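Local coordinates for protein parvulin 42 (Trypanosoma brucei brucei, PDB 6GMP) that probably catalyses the cis-trans isomerisation of peptidyl-prolyl bonds through its parvulin-type PPIase domain, the part crystallised here, at residues Arg6-Arg20 with Glu110-Glu122. Sequence-based numbering, arbitrary orientation.
Sequences RHFYHVLVKHKDVRR and ETELGVHLIYRVE
Strands 6-13 and 114-120 form the antiparallel centre of the parvulin sheet; His-10 and His-116, one from each strand and two residues apart in register, lie on the same face and form the dual-histidine motif known from parvulins. The rings meet rim to rim, planes 33° apart, through a hydrogen bond of 2.9 Å between His-10 ND1 and His-116 ND1. His-10 holds CG between its backbone N and carbonyl carbon (chi1 80°), which turns ND1 toward the second ring. At the far side of that ring, His-116 NE2 is 2.7 Å from Thr-111 OG1, in the ring plane; the same hydroxyl accepts from Leu-113 N in an ST turn. Leu-12 CD1 sits over the centre of one His-116 face in a CH-pi contact, and Phe-93 of helix 91-97 meets the ring edge-to-face. Backbone bonds join Tyr-9 with Tyr-119, Val-11 with Leu-117 and Val-13 with Val-115; on the opposite face of the sheet Val-13 and Val-115 pack against helix 37-49. Near the C-terminus Val-121 CG2 is 3.7 Å from the His-7 ring centroid, while the Arg-6 and Arg-120 guanidiniums stack 3° from parallel. Arg-120 NE donates to Glu-122 O, NH1 to Leu-100 O; a weak NH2-OXT salt bridge may partly offset the like charges. If one ND1 donates, the other must accept, probably linking this proton choice to that of His-116/Thr-111, consistent with parvulin active sites.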
ATOM      1  N   ARG A   6      -5.334  -5.256  14.520  1.00 34.82           N
ATOM      2  CA  ARG A   6      -5.846  -5.770  13.254  1.00 36.24           C
ATOM      3  C   ARG A   6      -4.691  -6.037  12.308  1.00 34.77           C
ATOM      4  O   ARG A   6      -3.648  -5.386  12.370  1.00 32.68           O
ATOM      5  CB  ARG A   6      -6.849  -4.801  12.626  1.00 32.69           C
ATOM      6  CG  ARG A   6      -8.182  -4.788  13.337  1.00 40.09           C
ATOM      7  CD  ARG A   6      -9.133  -3.744  12.778  1.00 40.42           C
ATOM      8  NE  ARG A   6     -10.287  -3.583  13.657  1.00 45.58           N
ATOM      9  CZ  ARG A   6     -11.181  -2.608  13.559  1.00 47.40           C
ATOM     10  NH1 ARG A   6     -11.074  -1.684  12.618  1.00 44.33           N
ATOM     11  NH2 ARG A   6     -12.188  -2.555  14.417  1.00 55.66           N
ATOM     12  N   HIS A   7      -4.895  -7.018  11.438  1.00 29.18           N
ATOM     13  CA  HIS A   7      -3.868  -7.486  10.524  1.00 27.56           C
ATOM     14  C   HIS A   7      -4.026  -6.807   9.169  1.00 25.09           C
ATOM     15  O   HIS A   7      -5.069  -6.945   8.517  1.00 26.67           O
ATOM     16  CB  HIS A   7      -4.003  -9.000  10.373  1.00 28.15           C
ATOM     17  CG  HIS A   7      -2.890  -9.638   9.608  1.00 29.43           C
ATOM     18  ND1 HIS A   7      -2.867 -10.987   9.321  1.00 33.64           N
ATOM     19  CD2 HIS A   7      -1.755  -9.121   9.084  1.00 28.45           C
ATOM     20  CE1 HIS A   7      -1.771 -11.270   8.639  1.00 32.94           C
ATOM     21  NE2 HIS A   7      -1.075 -10.157   8.491  1.00 28.04           N
ATOM     22  N   PHE A   8      -2.992  -6.075   8.754  1.00 23.88           N
ATOM     23  CA  PHE A   8      -3.004  -5.371   7.482  1.00 23.25           C
ATOM     24  C   PHE A   8      -1.885  -5.814   6.558  1.00 23.02           C
ATOM     25  O   PHE A   8      -0.834  -6.276   7.013  1.00 22.68           O
ATOM     26  CB  PHE A   8      -2.883  -3.862   7.701  1.00 24.69           C
ATOM     27  CG  PHE A   8      -3.987  -3.279   8.525  1.00 25.30           C
ATOM     28  CD1 PHE A   8      -5.236  -3.027   7.978  1.00 23.09           C
ATOM     29  CD2 PHE A   8      -3.760  -2.963   9.852  1.00 29.13           C
ATOM     30  CE1 PHE A   8      -6.242  -2.468   8.750  1.00 24.50           C
ATOM     31  CE2 PHE A   8      -4.759  -2.411  10.633  1.00 32.04           C
ATOM     32  CZ  PHE A   8      -6.005  -2.165  10.083  1.00 27.29           C
ATOM     33  N   TYR A   9      -2.145  -5.660   5.261  1.00 21.29           N
ATOM     34  CA  TYR A   9      -1.117  -5.650   4.227  1.00 20.19           C
ATOM     35  C   TYR A   9      -1.192  -4.290   3.543  1.00 20.35           C
ATOM     36  O   TYR A   9      -2.205  -3.601   3.641  1.00 20.58           O
ATOM     37  CB  TYR A   9      -1.382  -6.710   3.155  1.00 21.37           C
ATOM     38  CG  TYR A   9      -0.982  -8.123   3.492  1.00 21.54           C
ATOM     39  CD1 TYR A   9      -1.498  -8.776   4.602  1.00 22.53           C
ATOM     40  CD2 TYR A   9      -0.090  -8.817   2.675  1.00 22.18           C
ATOM     41  CE1 TYR A   9      -1.134 -10.075   4.892  1.00 25.36           C
ATOM     42  CE2 TYR A   9       0.281 -10.112   2.962  1.00 22.42           C
ATOM     43  CZ  TYR A   9      -0.241 -10.736   4.070  1.00 24.56           C
ATOM     44  OH  TYR A   9       0.134 -12.029   4.347  1.00 28.24           O
ATOM     45  N   HIS A  10      -0.140  -3.900   2.831  1.00 20.63           N
ATOM     46  CA  HIS A  10      -0.263  -2.712   1.986  1.00 18.48           C
ATOM     47  C   HIS A  10       0.548  -2.804   0.702  1.00 18.68           C
ATOM     48  O   HIS A  10       1.458  -3.627   0.574  1.00 20.44           O
ATOM     49  CB  HIS A  10       0.018  -1.402   2.757  1.00 18.99           C
ATOM     50  CG  HIS A  10       1.468  -1.072   2.947  1.00 18.08           C
ATOM     51  ND1 HIS A  10       1.897   0.210   3.203  1.00 21.20           N
ATOM     52  CD2 HIS A  10       2.582  -1.843   2.937  1.00 21.25           C
ATOM     53  CE1 HIS A  10       3.210   0.222   3.336  1.00 20.62           C
ATOM     54  NE2 HIS A  10       3.652  -1.010   3.180  1.00 20.28           N
ATOM     55  N   VAL A  11       0.137  -1.983  -0.258  1.00 18.69           N
ATOM     56  CA  VAL A  11       0.926  -1.642  -1.427  1.00 17.69           C
ATOM     57  C   VAL A  11       1.389  -0.212  -1.220  1.00 18.78           C
ATOM     58  O   VAL A  11       0.584   0.652  -0.843  1.00 19.20           O
ATOM     59  CB  VAL A  11       0.065  -1.648  -2.706  1.00 17.75           C
ATOM     60  CG1 VAL A  11       0.848  -1.100  -3.902  1.00 23.03           C
ATOM     61  CG2 VAL A  11      -0.429  -3.034  -3.018  1.00 19.36           C
ATOM     62  N   LEU A  12       2.667   0.047  -1.489  1.00 18.43           N
ATOM     63  CA  LEU A  12       3.222   1.398  -1.395  1.00 16.82           C
ATOM     64  C   LEU A  12       3.759   1.844  -2.749  1.00 15.80           C
ATOM     65  O   LEU A  12       4.591   1.171  -3.343  1.00 18.67           O
ATOM     66  CB  LEU A  12       4.349   1.461  -0.360  1.00 18.38           C
ATOM     67  CG  LEU A  12       4.944   2.847  -0.123  1.00 19.04           C
ATOM     68  CD1 LEU A  12       3.955   3.796   0.524  1.00 20.06           C
ATOM     69  CD2 LEU A  12       6.190   2.751   0.745  1.00 22.24           C
ATOM     70  N   VAL A  13       3.264   2.986  -3.209  1.00 16.68           N
ATOM     71  CA  VAL A  13       3.744   3.626  -4.421  1.00 18.71           C
ATOM     72  C   VAL A  13       4.458   4.898  -3.982  1.00 18.22           C
ATOM     73  O   VAL A  13       3.845   5.806  -3.430  1.00 18.97           O
ATOM     74  CB  VAL A  13       2.574   3.944  -5.378  1.00 18.74           C
ATOM     75  CG1 VAL A  13       3.068   4.654  -6.623  1.00 21.27           C
ATOM     76  CG2 VAL A  13       1.849   2.658  -5.760  1.00 21.86           C
ATOM     77  N   LYS A  14       5.758   4.959  -4.220  1.00 20.33           N
ATOM     78  CA  LYS A  14       6.566   6.083  -3.777  1.00 20.19           C
ATOM     79  C   LYS A  14       6.531   7.193  -4.804  1.00 20.75           C
ATOM     80  O   LYS A  14       6.025   7.033  -5.919  1.00 19.39           O
ATOM     81  CB  LYS A  14       8.000   5.616  -3.516  1.00 23.48           C
ATOM     82  CG  LYS A  14       8.108   4.684  -2.338  1.00 23.48           C
ATOM     83  CD  LYS A  14       9.550   4.344  -2.011  1.00 24.83           C
ATOM     84  CE  LYS A  14       9.622   3.416  -0.823  1.00 30.79           C
ATOM     85  NZ  LYS A  14      10.984   3.413  -0.217  1.00 38.29           N
ATOM     86  N   HIS A  15       7.092   8.336  -4.447  1.00 19.55           N
ATOM     87  CA  HIS A  15       7.314   9.408  -5.398  1.00 19.48           C
ATOM     88  C   HIS A  15       8.606  10.127  -5.012  1.00 20.29           C
ATOM     89  O   HIS A  15       9.174   9.851  -3.936  1.00 19.48           O
ATOM     90  CB  HIS A  15       6.127  10.370  -5.465  1.00 19.11           C
ATOM     91  CG  HIS A  15       5.734  10.949  -4.144  1.00 19.80           C
ATOM     92  ND1 HIS A  15       6.460  11.941  -3.526  1.00 20.41           N
ATOM     93  CD2 HIS A  15       4.681  10.686  -3.338  1.00 20.92           C
ATOM     94  CE1 HIS A  15       5.865  12.273  -2.393  1.00 21.43           C
ATOM     95  NE2 HIS A  15       4.790  11.520  -2.252  1.00 21.79           N
ATOM     96  N   LYS A  16       9.053  11.042  -5.869  1.00 19.52           N
ATOM     97  CA  LYS A  16      10.363  11.665  -5.719  1.00 19.06           C
ATOM     98  C   LYS A  16      10.532  12.458  -4.430  1.00 24.11           C
ATOM     99  O   LYS A  16      11.657  12.698  -3.995  1.00 26.41           O
ATOM    100  CB  LYS A  16      10.630  12.596  -6.902  1.00 24.24           C
ATOM    101  CG  LYS A  16       9.769  13.851  -6.904  1.00 23.64           C
ATOM    102  CD  LYS A  16       9.948  14.688  -8.166  1.00 28.07           C
ATOM    103  CE  LYS A  16       9.331  16.089  -8.029  1.00 35.92           C
ATOM    104  NZ  LYS A  16       9.951  16.932  -6.947  1.00 33.19           N
ATOM    105  N   ASP A  17       9.430  12.882  -3.831  1.00 21.34           N
ATOM    106  CA  ASP A  17       9.488  13.750  -2.659  1.00 22.60           C
ATOM    107  C   ASP A  17       9.445  13.014  -1.317  1.00 23.72           C
ATOM    108  O   ASP A  17       9.485  13.664  -0.272  1.00 26.54           O
ATOM    109  CB  ASP A  17       8.379  14.803  -2.710  1.00 24.96           C
ATOM    110  CG  ASP A  17       8.600  15.834  -3.802  1.00 27.84           C
ATOM    111  OD1 ASP A  17       9.753  16.003  -4.247  1.00 32.81           O
ATOM    112  OD2 ASP A  17       7.613  16.488  -4.197  1.00 38.19           O
ATOM    113  N   VAL A  18       9.397  11.683  -1.320  1.00 21.53           N
ATOM    114  CA  VAL A  18       9.451  10.951  -0.050  1.00 24.98           C
ATOM    115  C   VAL A  18      10.897  10.961   0.471  1.00 27.76           C
ATOM    116  O   VAL A  18      11.832  11.265  -0.268  1.00 31.20           O
ATOM    117  CB  VAL A  18       8.895   9.508  -0.152  1.00 22.22           C
ATOM    118  CG1 VAL A  18       7.492   9.494  -0.759  1.00 22.84           C
ATOM    119  CG2 VAL A  18       9.838   8.605  -0.932  1.00 24.42           C
ATOM    120  N   ARG A  19      11.079  10.646   1.741  1.00 35.84           N
ATOM    121  CA  ARG A  19      12.408  10.746   2.339  1.00 38.86           C
ATOM    122  C   ARG A  19      13.405   9.741   1.750  1.00 43.77           C
ATOM    123  O   ARG A  19      14.594  10.050   1.610  1.00 42.00           O
ATOM    124  CB  ARG A  19      12.331  10.625   3.867  1.00 47.61           C
ATOM    125  CG  ARG A  19      11.424   9.513   4.380  1.00 56.80           C
ATOM    126  CD  ARG A  19      11.279   9.580   5.884  1.00 69.16           C
ATOM    127  NE  ARG A  19      10.243  10.522   6.300  1.00 73.05           N
ATOM    128  CZ  ARG A  19      10.331  11.331   7.353  1.00 71.04           C
ATOM    129  NH1 ARG A  19      11.420  11.345   8.110  1.00 76.09           N
ATOM    130  NH2 ARG A  19       9.324  12.140   7.643  1.00 67.61           N
ATOM    131  N   ARG A  20      12.923   8.549   1.402  1.00 39.30           N
ATOM    132  CA  ARG A  20      13.747   7.532   0.748  1.00 32.01           C
ATOM    133  C   ARG A  20      13.124   7.131  -0.580  1.00 27.61           C
ATOM    134  O   ARG A  20      12.434   6.106  -0.674  1.00 28.82           O
ATOM    135  CB  ARG A  20      13.876   6.293   1.620  1.00 33.76           C
ATOM    136  CG  ARG A  20      14.677   6.496   2.889  1.00 51.10           C
ATOM    137  CD  ARG A  20      14.453   5.332   3.838  1.00 60.65           C
ATOM    138  NE  ARG A  20      13.023   5.169   4.085  1.00 58.84           N
ATOM    139  CZ  ARG A  20      12.317   5.929   4.918  1.00 58.78           C
ATOM    140  NH1 ARG A  20      12.915   6.893   5.615  1.00 64.75           N
ATOM    141  NH2 ARG A  20      11.016   5.720   5.058  1.00 46.51           N
ATOM    142  N   GLU A 110      -2.303   8.756   1.546  1.00 30.35           N
ATOM    143  CA  GLU A 110      -0.959   9.268   1.462  1.00 30.84           C
ATOM    144  C   GLU A 110      -0.348   9.476   2.840  1.00 31.81           C
ATOM    145  O   GLU A 110      -1.021   9.912   3.785  1.00 36.04           O
ATOM    146  CB  GLU A 110      -0.987  10.582   0.703  1.00 37.12           C
ATOM    147  CG  GLU A 110       0.365  11.129   0.404  1.00 43.47           C
ATOM    148  CD  GLU A 110       0.280  12.448  -0.311  1.00 39.75           C
ATOM    149  OE1 GLU A 110      -0.851  12.967  -0.451  1.00 41.96           O
ATOM    150  OE2 GLU A 110       1.337  12.958  -0.718  1.00 41.17           O
ATOM    151  N   THR A 111       0.935   9.158   2.945  1.00 31.77           N
ATOM    152  CA  THR A 111       1.726   9.511   4.110  1.00 28.16           C
ATOM    153  C   THR A 111       3.098   9.978   3.635  1.00 32.09           C
ATOM    154  O   THR A 111       3.328  10.102   2.432  1.00 30.28           O
ATOM    155  CB  THR A 111       1.924   8.322   5.043  1.00 27.77           C
ATOM    156  OG1 THR A 111       2.815   7.384   4.432  1.00 27.24           O
ATOM    157  CG2 THR A 111       0.595   7.648   5.352  1.00 28.94           C
ATOM    158  N   GLU A 112       4.010  10.209   4.572  1.00 32.29           N
ATOM    159  CA  GLU A 112       5.367  10.611   4.235  1.00 37.21           C
ATOM    160  C   GLU A 112       6.080   9.550   3.406  1.00 32.50           C
ATOM    161  O   GLU A 112       7.053   9.857   2.708  1.00 35.92           O
ATOM    162  CB  GLU A 112       6.168  10.873   5.511  1.00 40.43           C
ATOM    163  CG  GLU A 112       5.782  12.150   6.232  1.00 46.26           C
ATOM    164  CD  GLU A 112       6.257  13.391   5.502  1.00 62.41           C
ATOM    165  OE1 GLU A 112       7.404  13.821   5.754  1.00 71.48           O
ATOM    166  OE2 GLU A 112       5.491  13.937   4.678  1.00 63.37           O
ATOM    167  N   LEU A 113       5.613   8.310   3.510  1.00 30.99           N
ATOM    168  CA  LEU A 113       6.244   7.177   2.838  1.00 27.17           C
ATOM    169  C   LEU A 113       5.891   7.083   1.363  1.00 26.73           C
ATOM    170  O   LEU A 113       6.623   6.465   0.591  1.00 27.96           O
ATOM    171  CB  LEU A 113       5.844   5.869   3.514  1.00 28.36           C
ATOM    172  CG  LEU A 113       6.246   5.723   4.980  1.00 28.91           C
ATOM    173  CD1 LEU A 113       5.668   4.433   5.520  1.00 33.17           C
ATOM    174  CD2 LEU A 113       7.749   5.757   5.133  1.00 36.84           C
ATOM    175  N   GLY A 114       4.757   7.668   0.989  1.00 25.60           N
ATOM    176  CA  GLY A 114       4.221   7.530  -0.355  1.00 23.62           C
ATOM    177  C   GLY A 114       2.716   7.348  -0.330  1.00 21.79           C
ATOM    178  O   GLY A 114       2.043   7.765   0.618  1.00 24.78           O
ATOM    179  N   VAL A 115       2.196   6.727  -1.377  1.00 21.64           N
ATOM    180  CA  VAL A 115       0.771   6.510  -1.504  1.00 20.67           C
ATOM    181  C   VAL A 115       0.474   5.032  -1.270  1.00 19.29           C
ATOM    182  O   VAL A 115       1.035   4.165  -1.946  1.00 19.00           O
ATOM    183  CB  VAL A 115       0.274   6.958  -2.895  1.00 22.20           C
ATOM    184  CG1 VAL A 115      -1.235   6.799  -3.004  1.00 24.72           C
ATOM    185  CG2 VAL A 115       0.687   8.407  -3.157  1.00 23.82           C
ATOM    186  N   HIS A 116      -0.392   4.757  -0.299  1.00 19.55           N
ATOM    187  CA  HIS A 116      -0.713   3.389   0.106  1.00 18.41           C
ATOM    188  C   HIS A 116      -2.068   2.911  -0.390  1.00 19.31           C
ATOM    189  O   HIS A 116      -3.012   3.692  -0.471  1.00 21.08           O
ATOM    190  CB  HIS A 116      -0.778   3.274   1.633  1.00 18.51           C
ATOM    191  CG  HIS A 116       0.398   3.836   2.364  1.00 20.17           C
ATOM    192  ND1 HIS A 116       1.259   3.046   3.089  1.00 21.88           N
ATOM    193  CD2 HIS A 116       0.805   5.112   2.560  1.00 21.86           C
ATOM    194  CE1 HIS A 116       2.172   3.806   3.668  1.00 23.06           C
ATOM    195  NE2 HIS A 116       1.914   5.067   3.371  1.00 22.98           N
ATOM    196  N   LEU A 117      -2.159   1.612  -0.661  1.00 19.35           N
ATOM    197  CA  LEU A 117      -3.440   0.915  -0.654  1.00 20.57           C
ATOM    198  C   LEU A 117      -3.340  -0.018   0.528  1.00 19.93           C
ATOM    199  O   LEU A 117      -2.386  -0.780   0.617  1.00 19.25           O
ATOM    200  CB  LEU A 117      -3.637   0.091  -1.927  1.00 20.54           C
ATOM    201  CG  LEU A 117      -3.649   0.862  -3.252  1.00 21.42           C
ATOM    202  CD1 LEU A 117      -3.842  -0.104  -4.423  1.00 23.41           C
ATOM    203  CD2 LEU A 117      -4.694   1.936  -3.304  1.00 22.43           C
ATOM    204  N   ILE A 118      -4.310   0.051   1.433  1.00 21.46           N
ATOM    205  CA  ILE A 118      -4.296  -0.749   2.652  1.00 20.27           C
ATOM    206  C   ILE A 118      -5.364  -1.826   2.579  1.00 20.46           C
ATOM    207  O   ILE A 118      -6.491  -1.555   2.193  1.00 21.58           O
ATOM    208  CB  ILE A 118      -4.518   0.128   3.911  1.00 21.63           C
ATOM    209  CG1 ILE A 118      -3.469   1.235   3.952  1.00 22.01           C
ATOM    210  CG2 ILE A 118      -4.424  -0.719   5.165  1.00 21.84           C
ATOM    211  CD1 ILE A 118      -3.720   2.279   4.982  1.00 24.36           C
ATOM    212  N   TYR A 119      -4.985  -3.044   2.958  1.00 20.28           N
ATOM    213  CA  TYR A 119      -5.872  -4.193   2.938  1.00 21.82           C
ATOM    214  C   TYR A 119      -6.009  -4.765   4.345  1.00 21.57           C
ATOM    215  O   TYR A 119      -5.014  -5.017   5.022  1.00 21.95           O
ATOM    216  CB  TYR A 119      -5.305  -5.257   1.997  1.00 18.64           C
ATOM    217  CG  TYR A 119      -6.051  -6.567   1.979  1.00 20.75           C
ATOM    218  CD1 TYR A 119      -7.351  -6.655   1.495  1.00 21.93           C
ATOM    219  CD2 TYR A 119      -5.437  -7.739   2.403  1.00 22.41           C
ATOM    220  CE1 TYR A 119      -8.018  -7.856   1.458  1.00 23.55           C
ATOM    221  CE2 TYR A 119      -6.096  -8.947   2.368  1.00 23.70           C
ATOM    222  CZ  TYR A 119      -7.391  -9.005   1.890  1.00 23.82           C
ATOM    223  OH  TYR A 119      -8.047 -10.209   1.855  1.00 28.09           O
ATOM    224  N   ARG A 120      -7.243  -4.973   4.777  1.00 23.24           N
ATOM    225  CA  ARG A 120      -7.485  -5.644   6.048  1.00 23.19           C
ATOM    226  C   ARG A 120      -7.702  -7.137   5.810  1.00 24.72           C
ATOM    227  O   ARG A 120      -8.663  -7.546   5.136  1.00 27.48           O
ATOM    228  CB  ARG A 120      -8.697  -5.051   6.761  1.00 26.21           C
ATOM    229  CG  ARG A 120      -8.938  -5.697   8.105  1.00 27.65           C
ATOM    230  CD  ARG A 120     -10.087  -5.065   8.832  1.00 29.75           C
ATOM    231  NE  ARG A 120     -10.443  -5.850  10.005  1.00 32.88           N
ATOM    232  CZ  ARG A 120     -11.485  -5.600  10.786  1.00 35.66           C
ATOM    233  NH1 ARG A 120     -12.289  -4.573  10.532  1.00 38.11           N
ATOM    234  NH2 ARG A 120     -11.713  -6.382  11.824  1.00 40.70           N
ATOM    235  N   VAL A 121      -6.814  -7.954   6.368  1.00 27.88           N
ATOM    236  CA  VAL A 121      -6.863  -9.396   6.178  1.00 27.31           C
ATOM    237  C   VAL A 121      -8.141  -9.946   6.791  1.00 36.24           C
ATOM    238  O   VAL A 121      -8.867 -10.713   6.161  1.00 41.91           O
ATOM    239  CB  VAL A 121      -5.642 -10.087   6.812  1.00 31.34           C
ATOM    240  CG1 VAL A 121      -5.700 -11.588   6.600  1.00 32.76           C
ATOM    241  CG2 VAL A 121      -4.366  -9.532   6.213  1.00 32.12           C
ATOM    242  N   GLU A 122      -8.410  -9.549   8.025  1.00 37.71           N
ATOM    243  CA  GLU A 122      -9.650  -9.927   8.686  1.00 49.96           C
ATOM    244  C   GLU A 122      -9.839  -9.102   9.950  1.00 52.74           C
ATOM    245  O   GLU A 122      -9.047  -8.195  10.228  1.00 39.23           O
ATOM    246  CB  GLU A 122      -9.666 -11.429   8.997  1.00 64.08           C
ATOM    247  CG  GLU A 122      -8.490 -11.913   9.845  1.00 75.11           C
ATOM    248  CD  GLU A 122      -8.056 -13.336   9.519  1.00 83.30           C
ATOM    249  OE1 GLU A 122      -8.312 -13.815   8.389  1.00 81.68           O
ATOM    250  OE2 GLU A 122      -7.450 -13.980  10.402  1.00 87.23           O
ATOM    251  OXT GLU A 122     -10.790  -9.317  10.707  1.00 55.78           O
TER
HETATM  252  O   HOH W   1      -7.110  -8.708  12.017  1.00 39.29           O
HETATM  253  O   HOH W   2      -4.550 -12.697  10.550  1.00 43.26           O